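Local coordinates for protein Atg1 tMIT (Kluyveromyces marxianus, PDB 4P1N) that belongs to a serine/threonine kinase essential in autophagy, where it is required for autophagosome formation, and involved in cytoplasm-to-vacuole transport, at residues Phe13-Ser18 and Thr136-Ile141; Glu97-Cys102 and Asp177-Ile182; Arg201-Gly206 and Lys268-Lys273. All coordinates share one frame; numbering follows the deposited sequence.

Contact 1: Phe13-Ser18 and Thr136-Ile141; sequences FVESLS and TLKLNI
Helix-to-helix packing inside the first MIT domain brings Val14 against Leu139 and Glu15 against Lys138, where the early turns of helix 10-33 run alongside the opening turns of helix 137-170. The two segments point the same way, as expected for the first and third helices of an MIT three-helix bundle. On the buried side, Val14 CG2 meets Leu139 CD1 at 4.1 Å, the two side chains crossing at about a right angle. Leu139 holds CG anti to the backbone N (chi1 -179°), and chi2 of 61° then brings CD1 to the valine, while Trp126 of helix 95-129 packs against the same leucine. Beside this apolar touch, the extended Glu15 chain carries its carboxylate across to the ammonium group: Lys138 NZ gives a hydrogen bond to Glu15 OE2 at 2.8 Å, arriving nearly in line with the C-O bond, and the pair is a salt bridge. Lys138 bends at chi2 to come there, and its CD lies 3.8 Å from Glu15 OE2. Glu15 of the second subunit forms a long, weak ion pair with this lysine. The chemistry is thus divided: aliphatic branches face the bundle interior, and a charged pair joins the helices at its more open margin, near a subunit boundary, where the carboxylates would help offset the close approach of Lys138 of the second subunit.

Contact 2: Glu97-Cys102 and Asp177-Ile182; sequences ELKKLC and DDEPTI
Lys99 of helix 95-129 reaches across to Glu179, and Lys100 to Ile182, both in the irregular segment that leads from helix 137-170 to helix 184-204. It is a surface contact that ties the first MIT domain to the start of the second. From CB, which points toward the loop, the Lys99 chain runs out through CG to CD, where it first comes near the carboxylate: Lys99 CD is 4.1 Å from Glu179 OE1. The chain then bends at chi3 (89°), and this kink lays CE next to the same oxygen, with Lys99 CE 3.4 Å from Glu179 OE1. At the tip, Lys99 NZ donates to Glu179 OE1 at 3.1 Å, a salt bridge made on the syn side of the oxygen and 25° off the carboxylate plane. The stronger polar partner of NZ is Asn168 OD1 on helix 137-170, and Leu164 and Leu176 pack on the lysine, so this one side chain of helix 95-129 meets both helix 137-170 and the loop that follows it. Glu179, extended beyond CG, meets the lysine chain at a slant. At the next residue, the aliphatic part of Lys100 makes the contact: Lys100 CG lies 3.9 Å from Ile182 CD1, and Met103 and Leu107 of the same helix also touch the isoleucine. With an alanine at Lys99, the Glu179 carboxylate would probably lose this counter-charge, and Asn168 OD1 this donor. Ile182 supplies the apolar grip and Glu179 the ionic one, so the linker is held to the helix by two unlike contacts, the ionic one probably weakened by its surface setting.

Contact 3: Arg201-Gly206 and Lys268-Lys273; sequences RLEMEG and KALKSK
The second MIT domain brings the ends of two of its helices together here: Glu203, in the last turn of helix 184-204, faces Leu270 and Lys273 near the end of helix 250-273. Just past Glu203, helix 184-204 closes in a Schellman motif with Gly206 as its C-prime residue, its positive phi (73°) suiting a glycine. Glu203 sets CG anti to its backbone N (chi1 -157°) and stays extended beyond it, a course that carries the carboxylate to helix 250-273. There Lys273, bent at chi3 and approaching from the opposite direction, brings NZ to 2.7 Å from Glu203 OE1; the donor takes the anti lone pair, the one turned away from OE2, and the two form a salt bridge. Leu270 slides antiparallel past the acid chain, its CG 3.8 Å from Glu203 CD and its CD2 3.9 Å from Glu203 OE1, so that aliphatic carbon lies against the carboxylate group. Tyr209 of helix 209-227 touches both Leu270 and Lys273. The buried carboxylate has further partners: Arg266 NH2 makes a second salt bridge to OE1, and Tyr216 OH is hydrogen-bonded to OE2. An apolar side chain from the chain of another protein also packs on Glu203. Two cationic groups and a hydroxyl thus grip one buried glutamate; they would be expected to favour its ionised form and to keep the carboxylate from turning, tying all three helices of the bundle to a single acid.

Overall arrangement
The three contacts are well separated, and none involves a bound ligand or a catalytic site. Contact 1 lies within the first MIT domain and contact 3 within the second, whereas contact 2 spans the two. Contacts 1 and 2 sit on opposite sides of the chain's centre, with centres 36 Å apart, and their segments alternate along the sequence; helices 95-129 and 137-170 bridge them. Contact 3 follows the others in series: its centre is 30 Å from that of contact 1, with nearest atoms about 14 Å apart, and 37 Å from that of contact 2. A lysine-glutamate salt bridge recurs in each, but only the glutamate of contact 3 is buried.

Contact 1: Phe13-Ser18 and Thr136-Ile141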
ATOM      1  N   PHE B  13      13.456   5.254  -4.095  1.00 48.22           N
ATOM      2  CA  PHE B  13      12.741   6.301  -4.816  1.00 49.49           C
ATOM      3  C   PHE B  13      11.226   6.087  -4.733  1.00 46.32           C
ATOM      4  O   PHE B  13      10.462   7.028  -4.553  1.00 43.32           O
ATOM      5  CB  PHE B  13      13.185   6.375  -6.264  1.00 57.30           C
ATOM      6  CG  PHE B  13      14.423   7.218  -6.476  1.00 68.32           C
ATOM      7  CD1 PHE B  13      15.645   6.839  -5.932  1.00 74.10           C
ATOM      8  CD2 PHE B  13      14.371   8.389  -7.231  1.00 75.81           C
ATOM      9  CE1 PHE B  13      16.791   7.606  -6.132  1.00 81.08           C
ATOM     10  CE2 PHE B  13      15.518   9.156  -7.439  1.00 82.84           C
ATOM     11  CZ  PHE B  13      16.729   8.763  -6.890  1.00 82.44           C
ATOM     12  N   VAL B  14      10.811   4.832  -4.835  1.00 45.53           N
ATOM     13  CA  VAL B  14       9.426   4.471  -4.735  1.00 41.99           C
ATOM     14  C   VAL B  14       8.937   4.646  -3.295  1.00 39.02           C
ATOM     15  O   VAL B  14       7.852   5.126  -3.100  1.00 35.65           O
ATOM     16  CB  VAL B  14       9.210   3.034  -5.220  1.00 43.89           C
ATOM     17  CG1 VAL B  14       7.764   2.607  -5.039  1.00 42.55           C
ATOM     18  CG2 VAL B  14       9.570   2.945  -6.691  1.00 48.85           C
ATOM     19  N   GLU B  15       9.751   4.314  -2.293  1.00 40.87           N
ATOM     20  CA  GLU B  15       9.354   4.543  -0.896  1.00 43.16           C
ATOM     21  C   GLU B  15       9.108   6.017  -0.599  1.00 42.38           C
ATOM     22  O   GLU B  15       8.185   6.359   0.121  1.00 38.13           O
ATOM     23  CB  GLU B  15      10.408   4.046   0.089  1.00 47.21           C
ATOM     24  CG  GLU B  15      10.314   2.571   0.355  1.00 51.80           C
ATOM     25  CD  GLU B  15      11.394   2.060   1.297  1.00 57.11           C
ATOM     26  OE1 GLU B  15      12.537   2.546   1.222  1.00 56.26           O
ATOM     27  OE2 GLU B  15      11.095   1.148   2.097  1.00 63.47           O
ATOM     28  N   SER B  16      10.005   6.853  -1.116  1.00 42.03           N
ATOM     29  CA  SER B  16       9.921   8.321  -1.016  1.00 42.71           C
ATOM     30  C   SER B  16       8.630   8.895  -1.675  1.00 38.61           C
ATOM     31  O   SER B  16       7.949   9.736  -1.113  1.00 35.42           O
ATOM     32  CB  SER B  16      11.187   8.920  -1.663  1.00 46.44           C
ATOM     33  OG  SER B  16      11.140  10.340  -1.711  1.00 56.54           O
ATOM     34  N   LEU B  17       8.284   8.419  -2.860  1.00 38.34           N
ATOM     35  CA  LEU B  17       7.035   8.800  -3.481  1.00 36.11           C
ATOM     36  C   LEU B  17       5.855   8.312  -2.705  1.00 31.83           C
ATOM     37  O   LEU B  17       4.867   9.017  -2.630  1.00 32.84           O
ATOM     38  CB  LEU B  17       6.928   8.297  -4.938  1.00 36.65           C
ATOM     39  CG  LEU B  17       7.905   9.048  -5.837  1.00 39.81           C
ATOM     40  CD1 LEU B  17       8.169   8.275  -7.130  1.00 43.31           C
ATOM     41  CD2 LEU B  17       7.418  10.465  -6.140  1.00 39.58           C
ATOM     42  N   SER B  18       5.955   7.129  -2.123  1.00 33.23           N
ATOM     43  CA  SER B  18       4.839   6.522  -1.368  1.00 32.18           C
ATOM     44  C   SER B  18       4.598   7.260  -0.067  1.00 30.93           C
ATOM     45  O   SER B  18       3.447   7.379   0.393  1.00 31.57           O
ATOM     46  CB  SER B  18       5.088   5.043  -1.087  1.00 34.20           C
ATOM     47  OG  SER B  18       5.124   4.299  -2.291  1.00 37.00           O
ATOM     48  N   THR B 136      12.229  -6.832  -5.941  1.00 76.98           N
ATOM     49  CA  THR B 136      12.217  -7.148  -4.508  1.00 73.64           C
ATOM     50  C   THR B 136      10.797  -7.419  -3.971  1.00 65.67           C
ATOM     51  O   THR B 136       9.790  -6.980  -4.540  1.00 57.85           O
ATOM     52  CB  THR B 136      12.881  -5.983  -3.723  1.00 75.85           C
ATOM     53  OG1 THR B 136      14.162  -5.695  -4.307  1.00 78.64           O
ATOM     54  CG2 THR B 136      13.088  -6.317  -2.246  1.00 79.26           C
ATOM     55  N   LEU B 137      10.720  -8.152  -2.873  1.00 63.21           N
ATOM     56  CA  LEU B 137       9.437  -8.383  -2.221  1.00 61.03           C
ATOM     57  C   LEU B 137       8.826  -7.033  -1.840  1.00 56.40           C
ATOM     58  O   LEU B 137       7.653  -6.768  -2.145  1.00 49.45           O
ATOM     59  CB  LEU B 137       9.618  -9.277  -1.003  1.00 62.91           C
ATOM     60  CG  LEU B 137       8.664 -10.464  -0.868  1.00 65.03           C
ATOM     61  CD1 LEU B 137       9.383 -11.687  -0.324  1.00 68.56           C
ATOM     62  CD2 LEU B 137       7.507 -10.103   0.033  1.00 65.23           C
ATOM     63  N   LYS B 138       9.643  -6.184  -1.207  1.00 57.52           N
ATOM     64  CA  LYS B 138       9.246  -4.848  -0.748  1.00 56.43           C
ATOM     65  C   LYS B 138       8.620  -4.035  -1.839  1.00 50.27           C
ATOM     66  O   LYS B 138       7.541  -3.464  -1.661  1.00 47.14           O
ATOM     67  CB  LYS B 138      10.453  -4.039  -0.256  1.00 65.62           C
ATOM     68  CG  LYS B 138      10.656  -3.987   1.243  1.00 72.32           C
ATOM     69  CD  LYS B 138      11.157  -2.605   1.639  1.00 77.25           C
ATOM     70  CE  LYS B 138      11.612  -2.565   3.086  1.00 81.46           C
ATOM     71  NZ  LYS B 138      11.575  -1.168   3.610  1.00 83.37           N
ATOM     72  N   LEU B 139       9.330  -3.939  -2.951  1.00 46.14           N
ATOM     73  CA  LEU B 139       8.821  -3.235  -4.118  1.00 45.85           C
ATOM     74  C   LEU B 139       7.463  -3.784  -4.583  1.00 44.02           C
ATOM     75  O   LEU B 139       6.570  -3.010  -4.883  1.00 42.46           O
ATOM     76  CB  LEU B 139       9.835  -3.318  -5.289  1.00 47.25           C
ATOM     77  CG  LEU B 139       9.441  -2.608  -6.567  1.00 46.84           C
ATOM     78  CD1 LEU B 139       9.255  -1.120  -6.318  1.00 46.47           C
ATOM     79  CD2 LEU B 139      10.467  -2.827  -7.655  1.00 50.58           C
ATOM     80  N   ASN B 140       7.333  -5.107  -4.682  1.00 44.96           N
ATOM     81  CA  ASN B 140       6.046  -5.733  -5.040  1.00 46.26           C
ATOM     82  C   ASN B 140       4.915  -5.295  -4.140  1.00 42.60           C
ATOM     83  O   ASN B 140       3.854  -4.859  -4.604  1.00 37.32           O
ATOM     84  CB  ASN B 140       6.124  -7.247  -4.987  1.00 51.75           C
ATOM     85  CG  ASN B 140       5.965  -7.866  -6.340  1.00 56.64           C
ATOM     86  OD1 ASN B 140       4.973  -7.632  -7.032  1.00 57.86           O
ATOM     87  ND2 ASN B 140       6.928  -8.663  -6.727  1.00 63.10           N
ATOM     88  N   ILE B 141       5.186  -5.342  -2.847  1.00 41.88           N
ATOM     89  CA  ILE B 141       4.205  -4.913  -1.853  1.00 39.54           C
ATOM     90  C   ILE B 141       3.843  -3.449  -2.070  1.00 37.79           C
ATOM     91  O   ILE B 141       2.659  -3.126  -2.218  1.00 37.00           O
ATOM     92  CB  ILE B 141       4.679  -5.239  -0.425  1.00 40.34           C
ATOM     93  CG1 ILE B 141       4.517  -6.737  -0.191  1.00 43.02           C
ATOM     94  CG2 ILE B 141       3.884  -4.450   0.608  1.00 38.80           C
ATOM     95  CD1 ILE B 141       5.209  -7.292   1.056  1.00 46.26           C
TER

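Contact 2: Glu97-Cys102 and Asp177-Ile182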
ATOM      1  N   GLU B  97     -20.385  25.238   2.757  1.00 83.25           N
ATOM      2  CA  GLU B  97     -19.309  24.552   3.424  1.00 81.38           C
ATOM      3  C   GLU B  97     -19.084  23.205   2.751  1.00 77.20           C
ATOM      4  O   GLU B  97     -17.929  22.803   2.513  1.00 69.99           O
ATOM      5  CB  GLU B  97     -19.628  24.372   4.913  1.00 86.82           C
ATOM      6  CG  GLU B  97     -18.405  24.435   5.814  1.00 89.26           C
ATOM      7  CD  GLU B  97     -18.752  24.527   7.294  1.00 96.15           C
ATOM      8  OE1 GLU B  97     -19.789  25.132   7.646  1.00102.49           O
ATOM      9  OE2 GLU B  97     -17.967  24.005   8.115  1.00100.91           O
ATOM     10  N   LEU B  98     -20.188  22.530   2.426  1.00 74.01           N
ATOM     11  CA  LEU B  98     -20.129  21.263   1.724  1.00 72.56           C
ATOM     12  C   LEU B  98     -19.415  21.401   0.388  1.00 70.97           C
ATOM     13  O   LEU B  98     -18.507  20.616   0.072  1.00 63.66           O
ATOM     14  CB  LEU B  98     -21.523  20.677   1.496  1.00 76.01           C
ATOM     15  CG  LEU B  98     -21.497  19.194   1.102  1.00 75.67           C
ATOM     16  CD1 LEU B  98     -21.082  18.335   2.296  1.00 75.17           C
ATOM     17  CD2 LEU B  98     -22.832  18.729   0.565  1.00 76.85           C
ATOM     18  N   LYS B  99     -19.810  22.394  -0.401  1.00 71.82           N
ATOM     19  CA  LYS B  99     -19.153  22.595  -1.693  1.00 71.16           C
ATOM     20  C   LYS B  99     -17.640  22.841  -1.524  1.00 67.24           C
ATOM     21  O   LYS B  99     -16.838  22.373  -2.333  1.00 60.97           O
ATOM     22  CB  LYS B  99     -19.756  23.747  -2.467  1.00 75.25           C
ATOM     23  CG  LYS B  99     -20.120  23.358  -3.881  1.00 79.41           C
ATOM     24  CD  LYS B  99     -20.110  24.549  -4.821  1.00 84.66           C
ATOM     25  CE  LYS B  99     -18.728  24.745  -5.426  1.00 85.88           C
ATOM     26  NZ  LYS B  99     -18.832  25.433  -6.741  1.00 89.46           N
ATOM     27  N   LYS B 100     -17.271  23.570  -0.478  1.00 65.26           N
ATOM     28  CA  LYS B 100     -15.874  23.856  -0.205  1.00 68.27           C
ATOM     29  C   LYS B 100     -15.096  22.571   0.158  1.00 61.22           C
ATOM     30  O   LYS B 100     -14.014  22.318  -0.366  1.00 59.80           O
ATOM     31  CB  LYS B 100     -15.755  24.890   0.920  1.00 74.15           C
ATOM     32  CG  LYS B 100     -14.448  25.654   0.871  1.00 79.57           C
ATOM     33  CD  LYS B 100     -14.126  26.355   2.180  1.00 84.62           C
ATOM     34  CE  LYS B 100     -12.923  27.280   2.002  1.00 87.34           C
ATOM     35  NZ  LYS B 100     -11.991  27.257   3.167  1.00 87.20           N
ATOM     36  N   LEU B 101     -15.665  21.772   1.048  1.00 56.49           N
ATOM     37  CA  LEU B 101     -15.086  20.515   1.430  1.00 57.47           C
ATOM     38  C   LEU B 101     -14.959  19.545   0.256  1.00 55.56           C
ATOM     39  O   LEU B 101     -13.960  18.845   0.148  1.00 50.71           O
ATOM     40  CB  LEU B 101     -15.902  19.854   2.543  1.00 60.55           C
ATOM     41  CG  LEU B 101     -15.761  20.467   3.937  1.00 63.52           C
ATOM     42  CD1 LEU B 101     -16.793  19.854   4.875  1.00 67.29           C
ATOM     43  CD2 LEU B 101     -14.370  20.277   4.498  1.00 60.50           C
ATOM     44  N   CYS B 102     -15.981  19.493  -0.592  1.00 54.65           N
ATOM     45  CA  CYS B 102     -15.995  18.593  -1.736  1.00 54.05           C
ATOM     46  C   CYS B 102     -14.875  18.966  -2.727  1.00 53.51           C
ATOM     47  O   CYS B 102     -14.099  18.076  -3.172  1.00 47.01           O
ATOM     48  CB  CYS B 102     -17.362  18.601  -2.430  1.00 57.71           C
ATOM     49  SG  CYS B 102     -18.635  17.656  -1.547  1.00 62.02           S
ATOM     50  N   ASP B 177     -19.629  32.485 -10.060  1.00111.06           N
ATOM     51  CA  ASP B 177     -18.539  33.285 -10.613  1.00113.25           C
ATOM     52  C   ASP B 177     -17.706  33.923  -9.496  1.00111.34           C
ATOM     53  O   ASP B 177     -16.480  34.002  -9.593  1.00110.13           O
ATOM     54  CB  ASP B 177     -19.115  34.377 -11.531  1.00120.24           C
ATOM     55  CG  ASP B 177     -18.041  35.176 -12.252  1.00123.16           C
ATOM     56  OD1 ASP B 177     -16.913  34.668 -12.417  1.00123.15           O
ATOM     57  OD2 ASP B 177     -18.336  36.317 -12.667  1.00129.79           O
ATOM     58  N   ASP B 178     -18.381  34.359  -8.435  1.00111.88           N
ATOM     59  CA  ASP B 178     -17.744  35.123  -7.359  1.00112.14           C
ATOM     60  C   ASP B 178     -16.911  34.277  -6.382  1.00108.69           C
ATOM     61  O   ASP B 178     -15.946  34.787  -5.811  1.00108.25           O
ATOM     62  CB  ASP B 178     -18.796  35.923  -6.580  1.00114.72           C
ATOM     63  N   GLU B 179     -17.265  33.005  -6.185  1.00103.22           N
ATOM     64  CA  GLU B 179     -16.580  32.170  -5.186  1.00102.59           C
ATOM     65  C   GLU B 179     -15.052  32.290  -5.298  1.00 95.67           C
ATOM     66  O   GLU B 179     -14.507  32.282  -6.401  1.00 95.86           O
ATOM     67  CB  GLU B 179     -16.999  30.691  -5.301  1.00103.26           C
ATOM     68  CG  GLU B 179     -18.450  30.428  -4.907  1.00108.75           C
ATOM     69  CD  GLU B 179     -18.792  28.954  -4.761  1.00107.12           C
ATOM     70  OE1 GLU B 179     -18.118  28.109  -5.393  1.00104.29           O
ATOM     71  OE2 GLU B 179     -19.751  28.643  -4.016  1.00106.98           O
ATOM     72  N   PRO B 180     -14.357  32.406  -4.157  1.00 92.21           N
ATOM     73  CA  PRO B 180     -12.893  32.483  -4.201  1.00 89.69           C
ATOM     74  C   PRO B 180     -12.333  31.190  -4.786  1.00 79.39           C
ATOM     75  O   PRO B 180     -12.865  30.133  -4.470  1.00 75.71           O
ATOM     76  CB  PRO B 180     -12.510  32.616  -2.728  1.00 91.68           C
ATOM     77  CG  PRO B 180     -13.618  31.933  -1.991  1.00 91.90           C
ATOM     78  CD  PRO B 180     -14.859  32.219  -2.782  1.00 93.00           C
ATOM     79  N   THR B 181     -11.319  31.274  -5.650  1.00 75.08           N
ATOM     80  CA  THR B 181     -10.799  30.085  -6.324  1.00 73.14           C
ATOM     81  C   THR B 181      -9.967  29.276  -5.335  1.00 69.24           C
ATOM     82  O   THR B 181      -9.118  29.817  -4.634  1.00 71.30           O
ATOM     83  CB  THR B 181      -9.954  30.400  -7.581  1.00 74.00           C
ATOM     84  OG1 THR B 181     -10.789  30.952  -8.600  1.00 77.29           O
ATOM     85  CG2 THR B 181      -9.310  29.119  -8.138  1.00 71.85           C
ATOM     86  N   ILE B 182     -10.245  27.984  -5.271  1.00 64.60           N
ATOM     87  CA  ILE B 182      -9.544  27.105  -4.377  1.00 59.52           C
ATOM     88  C   ILE B 182      -8.392  26.522  -5.144  1.00 57.51           C
ATOM     89  O   ILE B 182      -8.592  25.955  -6.220  1.00 60.52           O
ATOM     90  CB  ILE B 182     -10.438  26.004  -3.829  1.00 58.29           C
ATOM     91  CG1 ILE B 182     -11.594  26.636  -3.054  1.00 60.71           C
ATOM     92  CG2 ILE B 182      -9.616  25.085  -2.916  1.00 57.52           C
ATOM     93  CD1 ILE B 182     -12.695  25.684  -2.647  1.00 60.35           C
TER

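Contact 3: Arg201-Gly206 and Lys268-Lys273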
ATOM      1  N   ARG B 201       4.853  24.006  19.160  1.00 58.12           N
ATOM      2  CA  ARG B 201       4.146  24.256  20.428  1.00 60.67           C
ATOM      3  C   ARG B 201       4.171  22.984  21.280  1.00 61.11           C
ATOM      4  O   ARG B 201       4.456  23.027  22.474  1.00 62.54           O
ATOM      5  CB  ARG B 201       2.710  24.706  20.176  1.00 59.58           C
ATOM      6  N   LEU B 202       3.919  21.846  20.650  1.00 59.90           N
ATOM      7  CA  LEU B 202       3.995  20.571  21.348  1.00 62.91           C
ATOM      8  C   LEU B 202       5.399  20.353  21.935  1.00 67.23           C
ATOM      9  O   LEU B 202       5.557  20.053  23.133  1.00 65.66           O
ATOM     10  CB  LEU B 202       3.669  19.419  20.412  1.00 61.77           C
ATOM     11  CG  LEU B 202       3.019  18.224  21.099  1.00 67.13           C
ATOM     12  CD1 LEU B 202       1.507  18.345  20.965  1.00 74.35           C
ATOM     13  CD2 LEU B 202       3.459  16.907  20.507  1.00 65.53           C
ATOM     14  N   GLU B 203       6.405  20.530  21.080  1.00 64.27           N
ATOM     15  CA  GLU B 203       7.791  20.322  21.463  1.00 66.82           C
ATOM     16  C   GLU B 203       8.135  21.150  22.703  1.00 70.01           C
ATOM     17  O   GLU B 203       8.791  20.644  23.611  1.00 71.08           O
ATOM     18  CB  GLU B 203       8.742  20.649  20.296  1.00 65.87           C
ATOM     19  CG  GLU B 203      10.095  19.953  20.400  1.00 66.86           C
ATOM     20  CD  GLU B 203      11.152  20.465  19.418  1.00 65.75           C
ATOM     21  OE1 GLU B 203      12.302  20.635  19.863  1.00 66.71           O
ATOM     22  OE2 GLU B 203      10.858  20.686  18.217  1.00 59.98           O
ATOM     23  N   MET B 204       7.671  22.401  22.757  1.00 72.56           N
ATOM     24  CA  MET B 204       7.969  23.266  23.903  1.00 75.91           C
ATOM     25  C   MET B 204       7.137  22.965  25.162  1.00 76.44           C
ATOM     26  O   MET B 204       7.506  23.382  26.250  1.00 74.96           O
ATOM     27  CB  MET B 204       7.947  24.763  23.542  1.00 78.03           C
ATOM     28  CG  MET B 204       6.690  25.336  22.936  1.00 80.52           C
ATOM     29  SD  MET B 204       7.060  26.892  22.081  1.00 82.15           S
ATOM     30  CE  MET B 204       7.252  27.994  23.475  1.00 85.72           C
ATOM     31  N   GLU B 205       6.061  22.199  25.023  1.00 76.06           N
ATOM     32  CA  GLU B 205       5.280  21.747  26.177  1.00 78.73           C
ATOM     33  C   GLU B 205       5.774  20.402  26.735  1.00 77.97           C
ATOM     34  O   GLU B 205       5.084  19.781  27.542  1.00 81.53           O
ATOM     35  CB  GLU B 205       3.789  21.679  25.804  1.00 80.77           C
ATOM     36  CG  GLU B 205       3.153  23.055  25.684  1.00 85.71           C
ATOM     37  CD  GLU B 205       1.723  23.010  25.185  1.00 88.71           C
ATOM     38  OE1 GLU B 205       1.491  22.472  24.077  1.00 90.95           O
ATOM     39  OE2 GLU B 205       0.834  23.530  25.898  1.00 91.37           O
ATOM     40  N   GLY B 206       6.969  19.963  26.320  1.00 75.86           N
ATOM     41  CA  GLY B 206       7.543  18.690  26.768  1.00 71.72           C
ATOM     42  C   GLY B 206       6.863  17.473  26.161  1.00 68.21           C
ATOM     43  O   GLY B 206       6.955  16.358  26.681  1.00 67.33           O
ATOM     44  N   LYS B 268      16.195  18.468  12.607  1.00 54.94           N
ATOM     45  CA  LYS B 268      17.558  18.059  12.986  1.00 57.70           C
ATOM     46  C   LYS B 268      17.876  18.385  14.447  1.00 57.04           C
ATOM     47  O   LYS B 268      18.493  17.577  15.176  1.00 57.57           O
ATOM     48  CB  LYS B 268      18.589  18.737  12.086  1.00 63.03           C
ATOM     49  CG  LYS B 268      18.572  18.220  10.659  1.00 65.21           C
ATOM     50  CD  LYS B 268      19.628  18.909   9.818  1.00 71.03           C
ATOM     51  CE  LYS B 268      19.567  18.440   8.375  1.00 73.54           C
ATOM     52  NZ  LYS B 268      20.322  19.351   7.475  1.00 77.33           N
ATOM     53  N   ALA B 269      17.490  19.577  14.879  1.00 57.55           N
ATOM     54  CA  ALA B 269      17.687  19.973  16.291  1.00 58.35           C
ATOM     55  C   ALA B 269      16.965  18.998  17.201  1.00 57.60           C
ATOM     56  O   ALA B 269      17.523  18.479  18.172  1.00 59.71           O
ATOM     57  CB  ALA B 269      17.152  21.372  16.532  1.00 59.32           C
ATOM     58  N   LEU B 270      15.710  18.740  16.877  1.00 55.16           N
ATOM     59  CA  LEU B 270      14.929  17.799  17.650  1.00 56.41           C
ATOM     60  C   LEU B 270      15.593  16.415  17.701  1.00 55.16           C
ATOM     61  O   LEU B 270      15.643  15.775  18.746  1.00 54.96           O
ATOM     62  CB  LEU B 270      13.544  17.681  17.047  1.00 55.63           C
ATOM     63  CG  LEU B 270      12.371  17.175  17.881  1.00 58.60           C
ATOM     64  CD1 LEU B 270      11.697  16.021  17.141  1.00 58.21           C
ATOM     65  CD2 LEU B 270      12.672  16.799  19.327  1.00 60.04           C
ATOM     66  N   LYS B 271      16.100  15.946  16.577  1.00 56.56           N
ATOM     67  CA  LYS B 271      16.777  14.633  16.553  1.00 61.16           C
ATOM     68  C   LYS B 271      18.013  14.594  17.439  1.00 62.88           C
ATOM     69  O   LYS B 271      18.312  13.561  18.057  1.00 64.38           O
ATOM     70  CB  LYS B 271      17.154  14.265  15.131  1.00 61.46           C
ATOM     71  CG  LYS B 271      15.909  14.097  14.276  1.00 63.15           C
ATOM     72  CD  LYS B 271      15.599  12.657  13.950  1.00 65.46           C
ATOM     73  CE  LYS B 271      16.168  12.255  12.599  1.00 69.04           C
ATOM     74  NZ  LYS B 271      15.351  11.132  12.038  1.00 71.96           N
ATOM     75  N   SER B 272      18.717  15.722  17.505  1.00 62.80           N
ATOM     76  CA  SER B 272      19.884  15.843  18.364  1.00 68.69           C
ATOM     77  C   SER B 272      19.513  15.650  19.815  1.00 69.88           C
ATOM     78  O   SER B 272      20.210  14.951  20.539  1.00 70.73           O
ATOM     79  CB  SER B 272      20.541  17.213  18.206  1.00 70.48           C
ATOM     80  OG  SER B 272      20.722  17.509  16.844  1.00 70.94           O
ATOM     81  N   LYS B 273      18.423  16.286  20.231  1.00 71.89           N
ATOM     82  CA  LYS B 273      17.919  16.167  21.598  1.00 76.57           C
ATOM     83  C   LYS B 273      17.472  14.751  21.978  1.00 74.93           C
ATOM     84  O   LYS B 273      17.619  14.368  23.126  1.00 75.57           O
ATOM     85  CB  LYS B 273      16.762  17.149  21.840  1.00 78.73           C
ATOM     86  CG  LYS B 273      17.199  18.606  21.890  1.00 82.83           C
ATOM     87  CD  LYS B 273      16.073  19.557  21.503  1.00 84.93           C
ATOM     88  CE  LYS B 273      14.963  19.576  22.542  1.00 86.61           C
ATOM     89  NZ  LYS B 273      13.774  20.318  22.047  1.00 85.70           N
TER